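Uncharacterized protein with cystatin-like fold (Methylibium petroleiphilum PM1, PDB 3G16) is of unknown function but adopts a cystatin-like fold of the SnoaL-like (NTF2) group, which probably shapes a small-molecule pocket, and assembles as a dimer. Local coordinates at residues E67-Y72 against H93-Q98. Numbering follows the deposited sequence.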
ATOM      1  N   GLU A  67     -17.142  17.573  -3.126  1.00 15.93           N
ATOM      2  CA  GLU A  67     -17.757  18.862  -3.435  1.00 18.46           C
ATOM      3  C   GLU A  67     -16.790  19.831  -4.024  1.00 18.60           C
ATOM      4  O   GLU A  67     -17.135  20.558  -4.994  1.00 23.49           O
ATOM      5  CB  GLU A  67     -18.361  19.478  -2.174  1.00 18.26           C
ATOM      6  CG  GLU A  67     -19.539  18.726  -1.680  1.00 20.54           C
ATOM      7  CD  GLU A  67     -20.086  19.211  -0.354  1.00 22.19           C
ATOM      8  OE1 GLU A  67     -19.341  19.933   0.367  1.00 26.40           O
ATOM      9  OE2 GLU A  67     -21.195  18.763  -0.024  1.00 23.60           O
ATOM     10  N   THR A  68     -15.583  19.862  -3.488  1.00 18.25           N
ATOM     11  CA  THR A  68     -14.610  20.886  -3.911  1.00 20.98           C
ATOM     12  C   THR A  68     -13.677  20.456  -5.025  1.00 21.03           C
ATOM     13  O   THR A  68     -13.310  21.273  -5.879  1.00 23.71           O
ATOM     14  CB  THR A  68     -13.769  21.364  -2.726  1.00 23.92           C
ATOM     15  OG1 THR A  68     -12.949  20.316  -2.258  1.00 24.86           O
ATOM     16  CG2 THR A  68     -14.663  21.906  -1.581  1.00 23.78           C
ATOM     17  N   LEU A  69     -13.280  19.181  -5.033  1.00 17.72           N
ATOM     18  CA  LEU A  69     -12.338  18.684  -6.013  1.00 17.36           C
ATOM     19  C   LEU A  69     -12.999  17.842  -7.117  1.00 15.55           C
ATOM     20  O   LEU A  69     -12.364  17.556  -8.131  1.00 17.10           O
ATOM     21  CB  LEU A  69     -11.294  17.800  -5.341  1.00 17.89           C
ATOM     22  CG  LEU A  69     -10.487  18.364  -4.151  1.00 18.52           C
ATOM     23  CD1 LEU A  69      -9.555  17.342  -3.607  1.00 20.31           C
ATOM     24  CD2 LEU A  69      -9.754  19.650  -4.616  1.00 21.46           C
ATOM     25  N   GLY A  70     -14.236  17.443  -6.917  1.00 15.55           N
ATOM     26  CA  GLY A  70     -14.862  16.493  -7.821  1.00 15.04           C
ATOM     27  C   GLY A  70     -14.252  15.099  -7.670  1.00 14.35           C
ATOM     28  O   GLY A  70     -14.310  14.281  -8.616  1.00 13.92           O
ATOM     29  N   SER A  71     -13.664  14.790  -6.512  1.00 13.20           N
ATOM     30  CA  SER A  71     -13.010  13.530  -6.266  1.00 12.14           C
ATOM     31  C   SER A  71     -13.878  12.344  -6.682  1.00 13.74           C
ATOM     32  O   SER A  71     -15.066  12.318  -6.452  1.00 14.39           O
ATOM     33  CB  SER A  71     -12.711  13.392  -4.811  1.00 13.77           C
ATOM     34  OG  SER A  71     -11.797  14.400  -4.402  1.00 15.09           O
ATOM     35  N   TYR A  72     -13.238  11.402  -7.352  1.00 13.81           N
ATOM     36  CA  TYR A  72     -13.889  10.140  -7.718  1.00 13.55           C
ATOM     37  C   TYR A  72     -12.831   9.083  -7.553  1.00 14.10           C
ATOM     38  O   TYR A  72     -11.724   9.200  -8.083  1.00 14.11           O
ATOM     39  CB  TYR A  72     -14.371  10.176  -9.152  1.00 13.07           C
ATOM     40  CG  TYR A  72     -15.355   9.056  -9.484  1.00 13.50           C
ATOM     41  CD1 TYR A  72     -14.900   7.770  -9.773  1.00 14.70           C
ATOM     42  CD2 TYR A  72     -16.711   9.274  -9.448  1.00 12.21           C
ATOM     43  CE1 TYR A  72     -15.807   6.747 -10.039  1.00 14.27           C
ATOM     44  CE2 TYR A  72     -17.638   8.252  -9.763  1.00 12.46           C
ATOM     45  CZ  TYR A  72     -17.154   6.992 -10.042  1.00 13.34           C
ATOM     46  OH  TYR A  72     -18.036   5.936 -10.326  1.00 14.90           O
ATOM     47  N   HIS A  93      -7.452   8.110  -6.955  1.00 14.99           N
ATOM     48  CA  HIS A  93      -8.193   9.287  -6.545  1.00 14.36           C
ATOM     49  C   HIS A  93      -8.107  10.270  -7.730  1.00 14.77           C
ATOM     50  O   HIS A  93      -7.056  10.881  -7.988  1.00 14.60           O
ATOM     51  CB  HIS A  93      -7.579   9.861  -5.258  1.00 16.63           C
ATOM     52  CG  HIS A  93      -8.255  11.105  -4.759  1.00 17.13           C
ATOM     53  ND1 HIS A  93      -7.904  11.699  -3.563  1.00 19.07           N
ATOM     54  CD2 HIS A  93      -9.300  11.815  -5.247  1.00 16.65           C
ATOM     55  CE1 HIS A  93      -8.661  12.779  -3.393  1.00 19.70           C
ATOM     56  NE2 HIS A  93      -9.524  12.865  -4.394  1.00 18.59           N
ATOM     57  N   PHE A  94      -9.192  10.397  -8.477  1.00 14.00           N
ATOM     58  CA  PHE A  94      -9.284  11.328  -9.577  1.00 14.52           C
ATOM     59  C   PHE A  94      -9.761  12.648  -9.001  1.00 15.37           C
ATOM     60  O   PHE A  94     -10.872  12.743  -8.515  1.00 14.69           O
ATOM     61  CB  PHE A  94     -10.284  10.857 -10.639  1.00 14.37           C
ATOM     62  CG  PHE A  94      -9.811   9.679 -11.444  1.00 14.43           C
ATOM     63  CD1 PHE A  94      -8.916   9.864 -12.458  1.00 14.85           C
ATOM     64  CD2 PHE A  94     -10.264   8.396 -11.170  1.00 15.16           C
ATOM     65  CE1 PHE A  94      -8.453   8.771 -13.210  1.00 16.12           C
ATOM     66  CE2 PHE A  94      -9.811   7.299 -11.914  1.00 15.65           C
ATOM     67  CZ  PHE A  94      -8.885   7.524 -12.917  1.00 15.97           C
ATOM     68  N   LYS A  95      -8.902  13.660  -9.032  1.00 14.79           N
ATOM     69  CA  LYS A  95      -9.268  15.010  -8.564  1.00 15.26           C
ATOM     70  C   LYS A  95      -9.792  15.697  -9.814  1.00 16.67           C
ATOM     71  O   LYS A  95      -9.133  16.530 -10.433  1.00 16.26           O
ATOM     72  CB  LYS A  95      -8.051  15.709  -7.970  1.00 19.28           C
ATOM     73  CG  LYS A  95      -7.565  15.021  -6.736  1.00 19.93           C
ATOM     74  CD  LYS A  95      -6.253  15.591  -6.341  1.00 24.24           C
ATOM     75  CE  LYS A  95      -5.710  14.973  -5.162  1.00 25.51           C
ATOM     76  NZ  LYS A  95      -4.445  15.745  -4.943  1.00 27.02           N
ATOM     77  N   THR A  96     -11.017  15.353 -10.168  1.00 14.44           N
ATOM     78  CA  THR A  96     -11.580  15.677 -11.441  1.00 15.02           C
ATOM     79  C   THR A  96     -11.475  17.131 -11.816  1.00 16.11           C
ATOM     80  O   THR A  96     -11.047  17.481 -12.942  1.00 17.63           O
ATOM     81  CB  THR A  96     -13.063  15.218 -11.496  1.00 13.86           C
ATOM     82  OG1 THR A  96     -13.141  13.874 -11.004  1.00 14.96           O
ATOM     83  CG2 THR A  96     -13.643  15.318 -12.942  1.00 14.60           C
ATOM     84  N   ASN A  97     -11.882  17.991 -10.877  1.00 15.53           N
ATOM     85  CA  ASN A  97     -11.972  19.410 -11.205  1.00 16.36           C
ATOM     86  C   ASN A  97     -10.618  20.091 -11.314  1.00 17.79           C
ATOM     87  O   ASN A  97     -10.552  21.216 -11.827  1.00 20.49           O
ATOM     88  CB  ASN A  97     -12.848  20.110 -10.183  1.00 17.59           C
ATOM     89  CG  ASN A  97     -14.280  19.607 -10.180  1.00 19.05           C
ATOM     90  OD1 ASN A  97     -14.751  18.939 -11.104  1.00 19.74           O
ATOM     91  ND2 ASN A  97     -14.971  19.920  -9.090  1.00 23.41           N
ATOM     92  N   GLN A  98      -9.575  19.436 -10.868  1.00 16.98           N
ATOM     93  CA  GLN A  98      -8.185  19.926 -10.992  1.00 17.98           C
ATOM     94  C   GLN A  98      -7.446  19.248 -12.147  1.00 17.91           C
ATOM     95  O   GLN A  98      -6.276  19.584 -12.425  1.00 19.61           O
ATOM     96  CB  GLN A  98      -7.407  19.648  -9.716  1.00 19.21           C
ATOM     97  CG  GLN A  98      -7.945  20.409  -8.525  1.00 19.58           C
ATOM     98  CD  GLN A  98      -7.183  20.104  -7.274  1.00 21.18           C
ATOM     99  OE1 GLN A  98      -6.624  19.006  -7.098  1.00 23.47           O
ATOM    100  NE2 GLN A  98      -7.169  21.078  -6.351  1.00 24.22           N
TER
HETATM  101  O   HOH W   1     -17.338  19.870  -7.724  1.00 33.13           O
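His93 turns its ring anti to its own backbone N (chi1 179°), while Ser71 swings OG anti to its carbonyl carbon (chi1 -63°), and the two meet at the ring's edge, where Ser71 OG lies in the imidazole plane 2.7 Å from His93 NE2. Either partner could donate this hydrogen bond; Lys95 CG sits over one face, toward the ring's rim. The pair is an example of a side-chain hydrogen bond set beside regular backbone pairing: Tyr72 and Phe94 form an antiparallel hydrogen-bonded pair, with Phe94 N 2.8 Å from Tyr72 O and Tyr72 N 3.0 Å from Phe94 O. Past this pair, where the strands give way to the helix end and a 3-10 turn, the bonds change character. Thr96 OG1 donates to Gly70 O from above the carbonyl plane, at 2.7 Å, and Asn97 N reaches Leu69 O at 2.8 Å in a fairly straight bond (163°). Gly70, the first residue past the helix, turns the chain with positive phi and lies close against Thr96 and Asn97. The Asn97 amide sends ND2 to a water, 2.7 Å away, that also donates to Glu67 O, whereas OD1 accepts from Ala156 N of the second subunit. With an alanine here the water would probably keep Glu67 O but lose its Asn97 partner, and Ala156 N of the second subunit would lose its acceptor. Leu69 CD2 lies 3.4 Å from Gln98 NE2, the two side chains crossing at a slant. The contact thus fastens the end of helix 55-69 and the start of strand 71-81, outermost in the chain's sheet, to the end of strand 86-95, which strand 100-111 flanks on its other side.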